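Local coordinates for TRNA (adenine(9)-n1)-methyltransferase (PDB 5A7Z), which catalyses the S-adenosyl-L-methionine-dependent methylation of adenosine 9 in tRNA at N1, giving N(1)-methyladenosine, at residues M21-V26 and V100-P105; E65-M70 and T92-G97; S137-F142 and I248-K253; G146-V151 and G159-V164; V184-Q189 and V227-R232. All blocks are in the same frame, centred on the assembly; numbering follows the deposited sequence.

Contact 1. Residues M21-V26 and V100-P105; sequences MTLAKV and VSIHLP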
# COMPACT_ATOMS: atom_id res chain seq x y z
N MSE A 21 4.53 10.67 1.44
CA MSE A 21 3.71 9.50 1.52
C MSE A 21 2.29 9.91 1.71
O MSE A 21 2.05 10.83 2.44
CB MSE A 21 4.15 8.61 2.66
CG MSE A 21 5.55 8.10 2.39
SE MSE A 21 6.31 7.03 3.83
CE MSE A 21 5.69 5.33 3.15
N THR A 22 1.37 9.28 1.02
CA THR A 22 -0.03 9.60 1.08
C THR A 22 -0.58 9.65 2.49
O THR A 22 -1.29 10.59 2.85
CB THR A 22 -0.85 8.55 0.30
OG1 THR A 22 -0.34 8.43 -1.03
CG2 THR A 22 -2.29 8.97 0.24
N LEU A 23 -0.29 8.62 3.28
CA LEU A 23 -0.84 8.55 4.62
C LEU A 23 -0.21 9.59 5.58
O LEU A 23 -0.89 10.16 6.46
CB LEU A 23 -0.72 7.13 5.15
CG LEU A 23 -1.58 6.79 6.37
CD1 LEU A 23 -3.08 6.95 6.10
CD2 LEU A 23 -1.26 5.36 6.81
N ALA A 24 1.06 9.88 5.37
CA ALA A 24 1.72 10.95 6.09
C ALA A 24 1.08 12.28 5.78
O ALA A 24 0.95 13.13 6.64
CB ALA A 24 3.20 11.00 5.73
N LYS A 25 0.72 12.49 4.52
CA LYS A 25 0.12 13.74 4.12
C LYS A 25 -1.21 14.00 4.86
O LYS A 25 -1.41 15.08 5.38
CB LYS A 25 -0.13 13.75 2.62
CG LYS A 25 -0.58 15.09 2.08
CD LYS A 25 -1.32 14.93 0.76
CE LYS A 25 -1.40 16.25 0.00
NZ LYS A 25 -2.73 16.88 0.15
N VAL A 26 -2.09 13.01 4.90
CA VAL A 26 -3.40 13.20 5.54
C VAL A 26 -3.26 13.33 7.07
O VAL A 26 -4.03 14.05 7.71
CB VAL A 26 -4.40 12.07 5.14
CG1 VAL A 26 -4.52 11.99 3.63
CG2 VAL A 26 -3.97 10.71 5.68
N VAL A 100 -6.79 10.86 16.62
CA VAL A 100 -7.35 11.97 15.85
C VAL A 100 -7.84 11.44 14.52
O VAL A 100 -7.24 10.53 13.97
CB VAL A 100 -6.34 13.13 15.65
CG1 VAL A 100 -5.74 13.53 16.98
CG2 VAL A 100 -5.24 12.77 14.65
N SER A 101 -8.98 11.95 14.07
CA SER A 101 -9.57 11.56 12.80
C SER A 101 -8.71 12.01 11.65
O SER A 101 -8.29 13.16 11.61
CB SER A 101 -10.92 12.22 12.63
OG SER A 101 -11.85 11.68 13.52
N ILE A 102 -8.48 11.13 10.69
CA ILE A 102 -7.83 11.54 9.47
C ILE A 102 -8.60 11.04 8.25
O ILE A 102 -9.31 10.04 8.31
CB ILE A 102 -6.36 11.08 9.42
CG1 ILE A 102 -6.25 9.57 9.37
CG2 ILE A 102 -5.62 11.61 10.62
CD1 ILE A 102 -4.83 9.10 9.14
N HIS A 103 -8.49 11.75 7.15
CA HIS A 103 -9.23 11.36 5.98
C HIS A 103 -8.46 10.28 5.25
O HIS A 103 -7.53 10.56 4.51
CB HIS A 103 -9.51 12.54 5.05
CG HIS A 103 -10.58 12.26 4.05
ND1 HIS A 103 -11.80 12.92 4.04
CD2 HIS A 103 -10.66 11.32 3.07
CE1 HIS A 103 -12.55 12.43 3.07
NE2 HIS A 103 -11.89 11.45 2.47
N LEU A 104 -8.87 9.04 5.45
CA LEU A 104 -8.14 7.92 4.91
C LEU A 104 -8.20 7.94 3.38
O LEU A 104 -9.27 8.12 2.80
CB LEU A 104 -8.71 6.61 5.46
CG LEU A 104 -8.87 6.57 6.98
CD1 LEU A 104 -9.70 5.37 7.40
CD2 LEU A 104 -7.53 6.55 7.68
N PRO A 105 -7.05 7.84 2.73
CA PRO A 105 -6.94 7.94 1.28
C PRO A 105 -7.71 6.85 0.49
O PRO A 105 -7.63 5.69 0.81
CB PRO A 105 -5.42 7.80 1.04
CG PRO A 105 -4.94 7.00 2.19
CD PRO A 105 -5.76 7.46 3.35
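Thr22, Leu23 and Val26 meet Ile102, His103 and Pro105 in a small, mainly apolar surface contact, in which the first turn of helix 22-33 packs against the irregular chain between strands 91-95 and 109-113. Val26 sets its CG1 methyl 3.4 Å from the carbonyl O of His103, while its CG2 lies 3.9 Å from CD1 of Ile102. That CD1 is carried there by a first torsion placing CG1 of Ile102 between the backbone N and the carbonyl carbon (66°), and the isoleucine meets both Val26 and Leu23 at about a right angle. No hydrogen bond joins the segments; the fit is van der Waals, mostly between aliphatic groups, with one methyl against a carbonyl oxygen. Met21, a selenomethionine, occupies the N-cap position of the helix. Residues 100-105 form part of the link between the mixed sheet containing strand 91-95 and the methyltransferase sheet containing strand 109-113. Pro105, a residue at ease in such an extended loop, offers its ring to two helix residues: CB stands a tight 3.4 Å from CG2 of Thr22, and CD lies 3.9 Å from CD1 of Leu23. Thr22 suits this boundary, its methyl on the proline and its hydroxyl hydrogen-bonded to Glu254 of helix 242-255.

Contact 2. Residues E65-M70 and T92-G97; sequences ERREGM and TFRKGG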
# COMPACT_ATOMS: atom_id res chain seq x y z
N GLU A 65 1.39 16.59 26.92
CA GLU A 65 2.46 16.58 27.87
C GLU A 65 3.72 17.15 27.28
O GLU A 65 4.01 17.03 26.12
CB GLU A 65 2.68 15.17 28.45
CG GLU A 65 3.35 14.19 27.53
CD GLU A 65 4.01 13.05 28.26
OE1 GLU A 65 3.81 12.90 29.45
OE2 GLU A 65 4.74 12.31 27.66
N ARG A 66 4.47 17.80 28.12
CA ARG A 66 5.64 18.54 27.70
C ARG A 66 6.90 17.67 27.79
O ARG A 66 7.18 17.11 28.82
CB ARG A 66 5.79 19.83 28.50
CG ARG A 66 7.23 20.31 28.65
CD ARG A 66 7.60 21.37 27.64
NE ARG A 66 6.81 22.59 27.82
CZ ARG A 66 7.03 23.73 27.16
NH1 ARG A 66 8.02 23.83 26.29
NH2 ARG A 66 6.25 24.78 27.37
N ARG A 67 7.62 17.53 26.69
CA ARG A 67 8.83 16.75 26.64
C ARG A 67 9.88 17.49 25.86
O ARG A 67 9.59 18.39 25.08
CB ARG A 67 8.59 15.40 25.95
CG ARG A 67 7.48 14.55 26.58
CD ARG A 67 7.88 14.06 27.95
NE ARG A 67 8.99 13.12 27.85
CZ ARG A 67 8.85 11.84 27.59
NH1 ARG A 67 7.63 11.34 27.43
NH2 ARG A 67 9.90 11.07 27.47
N GLU A 68 11.12 17.11 26.06
CA GLU A 68 12.16 17.59 25.22
C GLU A 68 12.68 16.37 24.52
O GLU A 68 12.40 15.27 24.92
CB GLU A 68 13.26 18.25 26.05
CG GLU A 68 14.02 17.29 26.93
CD GLU A 68 15.15 17.98 27.67
OE1 GLU A 68 14.88 19.00 28.36
OE2 GLU A 68 16.30 17.50 27.53
N GLY A 69 13.42 16.55 23.45
CA GLY A 69 14.01 15.40 22.81
C GLY A 69 14.84 15.89 21.69
O GLY A 69 14.97 17.10 21.48
N MSE A 70 15.41 14.98 20.94
CA MSE A 70 16.24 15.38 19.84
C MSE A 70 15.44 15.16 18.60
O MSE A 70 14.66 14.24 18.53
CB MSE A 70 17.54 14.59 19.92
CG MSE A 70 17.59 13.41 18.98
SE MSE A 70 19.48 12.90 18.77
CE MSE A 70 19.94 13.97 17.17
N THR A 92 2.74 13.66 23.06
CA THR A 92 3.53 12.45 23.03
C THR A 92 2.71 11.32 22.42
O THR A 92 1.53 11.14 22.76
CB THR A 92 3.97 12.05 24.44
OG1 THR A 92 4.85 13.04 24.99
CG2 THR A 92 4.70 10.74 24.40
N PHE A 93 3.30 10.59 21.49
CA PHE A 93 2.60 9.51 20.82
C PHE A 93 2.75 8.25 21.66
O PHE A 93 3.86 7.79 21.86
CB PHE A 93 3.19 9.26 19.42
CG PHE A 93 2.44 8.23 18.62
CD1 PHE A 93 1.33 8.59 17.91
CD2 PHE A 93 2.86 6.91 18.58
CE1 PHE A 93 0.62 7.65 17.20
CE2 PHE A 93 2.15 5.97 17.87
CZ PHE A 93 1.05 6.36 17.14
N ARG A 94 1.65 7.67 22.09
CA ARG A 94 1.76 6.38 22.76
C ARG A 94 0.49 5.61 23.00
O ARG A 94 -0.62 6.10 22.81
CB ARG A 94 2.47 6.55 24.08
CG ARG A 94 1.64 7.15 25.19
CD ARG A 94 2.31 6.80 26.51
NE ARG A 94 2.08 7.82 27.48
CZ ARG A 94 2.96 8.76 27.82
NH1 ARG A 94 4.16 8.82 27.28
NH2 ARG A 94 2.62 9.66 28.72
N LYS A 95 0.70 4.42 23.56
CA LYS A 95 -0.33 3.44 23.79
C LYS A 95 -1.40 4.05 24.69
O LYS A 95 -1.08 4.68 25.67
CB LYS A 95 0.34 2.21 24.47
CG LYS A 95 -0.54 0.97 24.66
CD LYS A 95 -1.44 0.71 23.48
CE LYS A 95 -1.64 -0.77 23.23
NZ LYS A 95 -0.49 -1.33 22.46
N GLY A 96 -2.68 3.90 24.32
CA GLY A 96 -3.78 4.41 25.14
C GLY A 96 -4.02 5.90 25.00
O GLY A 96 -4.89 6.45 25.67
N GLY A 97 -3.26 6.58 24.14
CA GLY A 97 -3.51 7.97 23.83
C GLY A 97 -4.77 8.17 22.98
O GLY A 97 -5.33 7.20 22.46
O HOH W 1 5.59 15.58 24.13
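The carboxylate of Glu65 is the hub of this contact, meeting Thr92 through a hydrogen bond and Arg94 through a salt bridge. The Thr92 hydroxyl donates over 2.8 Å to the anti lone pair of Glu65 OE2, the one turned away from the other carboxylate oxygen. The same OE2 takes a second bond from NH1 of Arg67 at 3.1 Å, on its syn side and 32° out of the carboxylate plane, although the oxygen lies almost exactly in the guanidinium plane. OE1 of Glu65 stands 3.5 Å from NH2 of Arg94, at the guanidinium edge; here the two planar groups are nearly perpendicular, 85° apart. A water donates to the backbone O of Glu65 and, over 2.8 Å, to OG1 of Thr92. The threonine hydroxyl thus both donates and accepts, while β-branching suits the extended strand.

Glu65 reaches across because CG occupies the position between its backbone N and carbonyl carbon (chi1 74°), with an extended chain beyond. Arg67 instead folds back at chi2 and chi3, and its guanidinium also makes a cation-pi contact with Tyr40 of strand 38-40. Strands 60-75 and 91-95 belong to one mixed sheet. With Arg67 NH1 and Arg94 NH1 only 4.3 Å apart, the shared glutamate would offset their like charges and is likely to remain ionised.

Contact 3. Residues S137-F142 and I248-K253; sequences SVIRKF and IILRVK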
# COMPACT_ATOMS: atom_id res chain seq x y z
N SER A 137 0.85 -7.45 5.25
CA SER A 137 2.06 -6.86 5.89
C SER A 137 2.69 -5.80 5.02
O SER A 137 3.09 -4.77 5.51
CB SER A 137 3.11 -7.91 6.23
OG SER A 137 2.73 -8.61 7.39
N VAL A 138 2.75 -6.05 3.73
CA VAL A 138 3.20 -5.05 2.79
C VAL A 138 2.32 -3.79 2.81
O VAL A 138 2.84 -2.67 2.94
CB VAL A 138 3.29 -5.61 1.37
CG1 VAL A 138 3.62 -4.51 0.39
CG2 VAL A 138 4.37 -6.72 1.30
N ILE A 139 1.02 -3.94 2.67
CA ILE A 139 0.16 -2.74 2.59
C ILE A 139 0.33 -1.86 3.85
O ILE A 139 0.35 -0.64 3.79
CB ILE A 139 -1.31 -3.06 2.32
CG1 ILE A 139 -1.99 -1.89 1.59
CG2 ILE A 139 -2.08 -3.36 3.59
CD1 ILE A 139 -1.54 -1.68 0.17
N ARG A 140 0.55 -2.52 4.96
CA ARG A 140 0.71 -1.82 6.23
C ARG A 140 2.04 -1.08 6.38
O ARG A 140 2.13 -0.22 7.21
CB ARG A 140 0.53 -2.80 7.35
CG ARG A 140 -0.92 -3.03 7.66
CD ARG A 140 -1.06 -4.08 8.74
NE ARG A 140 -2.47 -4.34 8.98
CZ ARG A 140 -2.93 -5.21 9.87
NH1 ARG A 140 -2.09 -5.93 10.60
NH2 ARG A 140 -4.23 -5.39 10.01
N LYS A 141 2.99 -1.42 5.54
CA LYS A 141 4.26 -0.75 5.47
C LYS A 141 4.16 0.58 4.72
O LYS A 141 4.93 1.46 4.95
CB LYS A 141 5.26 -1.64 4.73
CG LYS A 141 6.28 -2.36 5.55
CD LYS A 141 5.70 -3.13 6.69
CE LYS A 141 6.45 -4.42 6.94
NZ LYS A 141 5.73 -5.34 7.86
N PHE A 142 3.22 0.68 3.79
CA PHE A 142 3.12 1.87 2.94
C PHE A 142 1.85 2.67 3.18
O PHE A 142 1.89 3.89 3.30
CB PHE A 142 3.23 1.48 1.47
CG PHE A 142 4.54 0.83 1.10
CD1 PHE A 142 4.74 -0.52 1.32
CD2 PHE A 142 5.57 1.58 0.55
CE1 PHE A 142 5.94 -1.12 0.98
CE2 PHE A 142 6.77 0.99 0.22
CZ PHE A 142 6.96 -0.36 0.43
N ILE A 248 6.82 -3.62 -4.92
CA ILE A 248 7.47 -2.86 -5.98
C ILE A 248 6.64 -1.66 -6.39
O ILE A 248 7.19 -0.57 -6.63
CB ILE A 248 7.75 -3.71 -7.23
CG1 ILE A 248 8.90 -4.69 -6.95
CG2 ILE A 248 8.08 -2.81 -8.41
CD1 ILE A 248 9.00 -5.83 -7.95
N ILE A 249 5.34 -1.86 -6.57
CA ILE A 249 4.46 -0.77 -7.02
C ILE A 249 4.49 0.31 -5.95
O ILE A 249 4.63 1.48 -6.23
CB ILE A 249 2.97 -1.23 -7.22
CG1 ILE A 249 2.84 -2.44 -8.14
CG2 ILE A 249 2.12 -0.09 -7.75
CD1 ILE A 249 3.35 -2.22 -9.54
N LEU A 250 4.36 -0.11 -4.71
CA LEU A 250 4.30 0.83 -3.60
C LEU A 250 5.66 1.53 -3.37
O LEU A 250 5.68 2.68 -2.98
CB LEU A 250 3.81 0.13 -2.34
CG LEU A 250 2.38 -0.44 -2.39
CD1 LEU A 250 2.14 -1.35 -1.19
CD2 LEU A 250 1.35 0.67 -2.42
N ARG A 251 6.79 0.87 -3.67
CA ARG A 251 8.10 1.52 -3.56
C ARG A 251 8.08 2.73 -4.43
O ARG A 251 8.61 3.76 -4.07
CB ARG A 251 9.26 0.67 -4.10
CG ARG A 251 9.55 -0.67 -3.46
CD ARG A 251 9.74 -0.58 -2.00
NE ARG A 251 10.59 -1.66 -1.47
CZ ARG A 251 11.77 -1.46 -0.91
NH1 ARG A 251 12.33 -0.26 -0.93
NH2 ARG A 251 12.43 -2.46 -0.39
N VAL A 252 7.60 2.53 -5.65
CA VAL A 252 7.71 3.52 -6.69
C VAL A 252 6.73 4.67 -6.41
O VAL A 252 7.11 5.83 -6.46
CB VAL A 252 7.43 2.90 -8.07
CG1 VAL A 252 7.29 3.97 -9.11
CG2 VAL A 252 8.55 1.93 -8.45
N LYS A 253 5.53 4.34 -5.97
CA LYS A 253 4.50 5.35 -5.83
C LYS A 253 4.56 6.12 -4.52
O LYS A 253 4.15 7.27 -4.48
CB LYS A 253 3.14 4.73 -5.93
CG LYS A 253 2.86 4.14 -7.30
CD LYS A 253 1.42 3.69 -7.39
CE LYS A 253 0.45 4.87 -7.27
NZ LYS A 253 0.54 5.71 -8.47
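Val138 opens the contact, touching CD1 of Leu250 with its CG1 at 3.8 Å, the methyl that lies anti to the backbone N (chi1 174°). Ile139 starts away from the other helix, but its longer branch curls back, and CD1 comes to 3.9 Å from that same leucine methyl. One CD1 of Leu250 is thus held by side chains from successive residues, whose branched aliphatic groups suit this buried place. A turn on from Val138, Phe142 supplies the broadest surface of this segment. Leu250 CB sits over one face of its ring in a CH-pi contact, 3.7 Å from the ring centroid and 14° off the normal, and Leu250 CD1 is 3.7 Å from CD1 of the phenylalanine. At the ring edge, CZ lies 3.7 Å from CD of Arg251. A bend at chi2 lays that CD against the ring, while the charged end of the arginine forms a salt bridge with Glu247 of its own helix. Leu143 also touches Leu250. The short segments run nearly parallel, 5° apart, with axes 10.3 Å from each other at closest approach, a wide spacing spanned by Phe142 and Leu250. Such apolar packing between helices 122-142 and 242-255 builds part of the α/β core of this SPOUT methyltransferase.

Contact 4. Residues G146-V151 and G159-V164; sequences GNLTVV and GRANIV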
# COMPACT_ATOMS: atom_id res chain seq x y z
N GLY A 146 -7.02 -0.55 4.15
CA GLY A 146 -8.22 -0.16 3.38
C GLY A 146 -7.90 0.11 1.92
O GLY A 146 -8.80 0.28 1.10
N ASN A 147 -6.62 0.14 1.61
CA ASN A 147 -6.14 0.34 0.26
C ASN A 147 -5.91 -0.98 -0.43
O ASN A 147 -5.47 -1.02 -1.52
CB ASN A 147 -4.84 1.13 0.26
CG ASN A 147 -5.01 2.57 0.68
OD1 ASN A 147 -4.75 2.92 1.79
ND2 ASN A 147 -5.44 3.39 -0.20
N LEU A 148 -6.20 -2.06 0.24
CA LEU A 148 -6.08 -3.36 -0.31
C LEU A 148 -7.47 -3.93 -0.48
O LEU A 148 -8.31 -3.85 0.43
CB LEU A 148 -5.26 -4.25 0.64
CG LEU A 148 -5.00 -5.68 0.19
CD1 LEU A 148 -4.17 -5.73 -1.10
CD2 LEU A 148 -4.27 -6.41 1.33
N THR A 149 -7.70 -4.49 -1.66
CA THR A 149 -8.94 -5.16 -2.00
C THR A 149 -8.60 -6.55 -2.53
O THR A 149 -7.68 -6.70 -3.39
CB THR A 149 -9.71 -4.37 -3.07
OG1 THR A 149 -10.34 -3.25 -2.46
CG2 THR A 149 -10.78 -5.20 -3.72
N VAL A 150 -9.28 -7.55 -1.99
CA VAL A 150 -9.22 -8.92 -2.51
C VAL A 150 -10.54 -9.28 -3.11
O VAL A 150 -11.63 -9.10 -2.49
CB VAL A 150 -8.92 -9.97 -1.43
CG1 VAL A 150 -8.83 -11.36 -2.04
CG2 VAL A 150 -7.64 -9.61 -0.71
N VAL A 151 -10.49 -9.70 -4.35
CA VAL A 151 -11.70 -9.96 -5.05
C VAL A 151 -11.74 -11.34 -5.63
O VAL A 151 -10.81 -11.82 -6.20
CB VAL A 151 -11.96 -8.91 -6.13
CG1 VAL A 151 -10.97 -9.05 -7.24
CG2 VAL A 151 -13.35 -9.05 -6.67
N GLY A 159 -7.37 -8.97 7.90
CA GLY A 159 -7.40 -7.69 8.56
C GLY A 159 -8.58 -6.89 8.14
O GLY A 159 -9.65 -7.40 8.03
N ARG A 160 -8.36 -5.62 7.86
CA ARG A 160 -9.40 -4.70 7.42
C ARG A 160 -9.43 -4.41 5.93
O ARG A 160 -9.99 -3.43 5.50
CB ARG A 160 -9.21 -3.39 8.13
CG ARG A 160 -8.97 -3.59 9.58
CD ARG A 160 -10.29 -3.64 10.24
NE ARG A 160 -10.58 -2.32 10.69
CZ ARG A 160 -11.69 -1.65 10.42
NH1 ARG A 160 -12.66 -2.19 9.69
NH2 ARG A 160 -11.82 -0.43 10.91
N ALA A 161 -8.83 -5.27 5.16
CA ALA A 161 -8.84 -5.13 3.73
C ALA A 161 -10.27 -5.25 3.21
O ALA A 161 -11.12 -5.82 3.86
CB ALA A 161 -7.95 -6.20 3.12
N ASN A 162 -10.53 -4.70 2.03
CA ASN A 162 -11.86 -4.84 1.40
C ASN A 162 -11.97 -6.19 0.70
O ASN A 162 -11.14 -6.54 -0.14
CB ASN A 162 -12.12 -3.71 0.40
CG ASN A 162 -11.81 -2.35 0.98
OD1 ASN A 162 -10.78 -1.77 0.66
ND2 ASN A 162 -12.64 -1.89 1.92
N ILE A 163 -13.00 -6.94 1.07
CA ILE A 163 -13.22 -8.28 0.52
C ILE A 163 -14.54 -8.30 -0.24
O ILE A 163 -15.61 -8.12 0.36
CB ILE A 163 -13.29 -9.32 1.65
CG1 ILE A 163 -12.06 -9.22 2.56
CG2 ILE A 163 -13.42 -10.71 1.07
CD1 ILE A 163 -10.77 -9.66 1.92
N VAL A 164 -14.46 -8.50 -1.54
CA VAL A 164 -15.66 -8.52 -2.37
C VAL A 164 -15.64 -9.70 -3.31
O VAL A 164 -14.58 -10.28 -3.60
CB VAL A 164 -15.80 -7.22 -3.16
CG1 VAL A 164 -16.09 -6.06 -2.22
CG2 VAL A 164 -14.55 -6.93 -3.95
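Ile163 turns back toward Val150 through two successive bends (chi1 -53°, chi2 -69°), which bring its CD1 to 3.8 Å from CB of the valine. The two side chains lie side by side and point the same way, as expected of in-register neighbours in a parallel pair. On the other face of the sheet, Val164 has CG2 between the backbone N and the carbonyl carbon, where that methyl meets CG2 of Val151 at 3.7 Å. Thr149 shares this face; its OG1 is 3.4 Å from CB of Asn162.

Between the two faces, the backbone forms a regular parallel ladder. Asn162 N donates to Leu148 O at 2.9 Å. Next, Val150 N bonds to Asn162 O over 2.8 Å, and Val164 N returns to Val150 O at 3.0 Å. Between these bonds, CA of Thr149 approaches Asn162 O at 3.2 Å as a weaker CA-H...O contact. Strands 148-151 and 162-164, only 18° apart in direction, form part of the mixed sheet of the SPOUT methyltransferase domain, with strand 162-164 paired to one side of 148-151 and strand 109-113 to the other.

β-Branched residues suit these extended positions and meet their neighbours through methyl groups. Before the ladder starts, the methyl of Ala161 packs on Leu148, CB to CD2 4.1 Å. Leu148 also touches Ile112 of strand 109-113, and Val151 touches Val111 and Asp113 there. Just upstream, Arg160 N is hydrogen-bonded to Asp145.

Contact 5. Residues V184-Q189 and V227-R232; sequences VVATDQ and VKIQLR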
# COMPACT_ATOMS: atom_id res chain seq x y z
N VAL A 184 2.34 -3.78 -22.79
CA VAL A 184 2.96 -2.55 -22.33
C VAL A 184 4.05 -2.90 -21.32
O VAL A 184 3.85 -3.75 -20.45
CB VAL A 184 1.93 -1.63 -21.62
CG1 VAL A 184 2.58 -0.31 -21.22
CG2 VAL A 184 0.70 -1.39 -22.50
N VAL A 185 5.20 -2.25 -21.43
CA VAL A 185 6.27 -2.42 -20.46
C VAL A 185 6.13 -1.36 -19.38
O VAL A 185 5.95 -0.20 -19.68
CB VAL A 185 7.67 -2.30 -21.13
CG1 VAL A 185 8.77 -2.09 -20.08
CG2 VAL A 185 7.96 -3.54 -21.99
N ALA A 186 6.21 -1.76 -18.12
CA ALA A 186 6.03 -0.80 -17.05
C ALA A 186 7.19 0.19 -17.01
O ALA A 186 8.35 -0.19 -17.12
CB ALA A 186 5.88 -1.51 -15.72
N THR A 187 6.86 1.46 -16.87
CA THR A 187 7.83 2.49 -16.59
C THR A 187 7.43 3.17 -15.29
O THR A 187 6.32 2.95 -14.78
CB THR A 187 7.83 3.56 -17.67
OG1 THR A 187 6.57 4.21 -17.65
CG2 THR A 187 8.07 2.98 -19.04
N ASP A 188 8.32 3.99 -14.78
CA ASP A 188 8.06 4.75 -13.57
C ASP A 188 6.78 5.55 -13.73
O ASP A 188 5.92 5.56 -12.85
CB ASP A 188 9.26 5.68 -13.24
CG ASP A 188 10.44 4.92 -12.59
OD1 ASP A 188 10.30 4.53 -11.41
OD2 ASP A 188 11.50 4.71 -13.26
N GLN A 189 6.62 6.20 -14.88
CA GLN A 189 5.52 7.12 -15.03
C GLN A 189 4.22 6.39 -15.30
O GLN A 189 3.17 6.78 -14.76
CB GLN A 189 5.83 8.18 -16.10
CG GLN A 189 6.96 9.16 -15.70
CD GLN A 189 6.86 9.67 -14.25
OE1 GLN A 189 7.61 9.23 -13.35
NE2 GLN A 189 5.92 10.58 -14.00
N VAL A 227 0.29 -4.57 -18.23
CA VAL A 227 1.59 -3.98 -18.04
C VAL A 227 2.55 -5.04 -17.51
O VAL A 227 2.27 -5.70 -16.51
CB VAL A 227 1.46 -2.78 -17.10
CG1 VAL A 227 2.77 -2.47 -16.39
CG2 VAL A 227 0.99 -1.57 -17.89
N LYS A 228 3.64 -5.28 -18.25
CA LYS A 228 4.67 -6.21 -17.79
C LYS A 228 5.84 -5.46 -17.16
O LYS A 228 6.35 -4.47 -17.70
CB LYS A 228 5.16 -7.11 -18.93
CG LYS A 228 5.52 -6.37 -20.20
CD LYS A 228 6.16 -7.29 -21.22
CE LYS A 228 6.16 -6.65 -22.59
NZ LYS A 228 6.85 -7.52 -23.59
N ILE A 229 6.23 -5.91 -15.98
CA ILE A 229 7.34 -5.33 -15.29
C ILE A 229 8.62 -6.05 -15.71
O ILE A 229 8.71 -7.25 -15.58
CB ILE A 229 7.16 -5.47 -13.78
CG1 ILE A 229 6.06 -4.52 -13.30
CG2 ILE A 229 8.48 -5.19 -13.06
CD1 ILE A 229 5.71 -4.68 -11.83
N GLN A 230 9.59 -5.30 -16.25
CA GLN A 230 10.89 -5.85 -16.71
C GLN A 230 12.08 -5.22 -16.00
O GLN A 230 12.06 -4.05 -15.62
CB GLN A 230 11.07 -5.61 -18.20
CG GLN A 230 9.91 -6.05 -19.06
CD GLN A 230 10.27 -6.04 -20.52
OE1 GLN A 230 10.94 -5.12 -20.99
NE2 GLN A 230 9.83 -7.05 -21.25
N LEU A 231 13.14 -5.99 -15.86
CA LEU A 231 14.41 -5.47 -15.40
C LEU A 231 15.39 -5.62 -16.55
O LEU A 231 15.58 -6.72 -17.07
CB LEU A 231 14.88 -6.27 -14.20
CG LEU A 231 16.19 -5.84 -13.54
CD1 LEU A 231 15.97 -4.54 -12.78
CD2 LEU A 231 16.70 -6.93 -12.62
N ARG A 232 15.98 -4.50 -16.98
CA ARG A 232 16.97 -4.51 -18.05
C ARG A 232 16.39 -5.18 -19.29
O ARG A 232 17.00 -6.07 -19.88
CB ARG A 232 18.26 -5.21 -17.59
CG ARG A 232 19.05 -4.42 -16.57
CD ARG A 232 20.43 -5.03 -16.32
NE ARG A 232 20.39 -6.02 -15.25
CZ ARG A 232 20.49 -5.74 -13.95
NH1 ARG A 232 20.66 -4.48 -13.53
NH2 ARG A 232 20.42 -6.72 -13.06
O HOH W 2 9.22 -2.75 -16.79
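Val185 lies across Lys228 and Gln230, meeting the lysine obliquely and the glutamine at about a right angle. Its CG2 methyl is 3.6 Å from CE of Lys228 and 3.5 Å from OE1 of Gln230, so it rests on the aliphatic part of one long side chain and beside the amide of the other. Lys228 leaves its strand with CG between the backbone N and the carbonyl carbon (chi1 48°) and then runs straight, carrying CE to the Val185 methyl, while CG passes Val184 O. Such a residue suits a partly exposed sheet face: its methylene chain packs while its amine can extend beyond the valine.

On the other face, the two methyls of Val227 divide their work. CG2 meets CB of Val184 at 3.8 Å, the side chains crossing at a slant, whereas CG1 presses on CB of Ala186 at 3.3 Å, tighter than usual. The short alanine side chain ends at this CB, which also lies near CG1 of Ile229.

Parallel pairing fixes these positions. Lys228 N donates to Val184 O, and Ala186 N to Lys228 O, each over 2.7 Å. Beyond these bonds a water accepts from Gln230 N and appears to donate to Ala186 O.

Strand 226-228 also pairs with strand 175-178, which Val227 and Ile229 touch through Val176 and Leu178. Helices 259-265 and 242-255 pack on the Ala186 and Ile229 end, through Leu259 and Ile249.

Overall arrangement
Contacts 1 and 2 belong to the N-terminal part of the chain, with contact 2 nested inside the loop closed by contact 1. Contacts 3, 4 and 5 lie in the methyltransferase domain, where contact 3 encloses contact 4 and then contact 5. Contact 3 is central: it touches contact 1 through Met21 and Phe142, contact 4 through Ile139 and Leu148, and contact 5 through Ile249 and Ile229. Contact 1 also touches contact 4, Pro105 against Asn147. Contacts 4 and 5, with centres about 26 Å apart, occupy different parts of one mixed sheet. Contact 2 uses another sheet, and its centre is about 44 Å from that of contact 5. Helices 122-142 and 242-255 lie between the two regions, touching both.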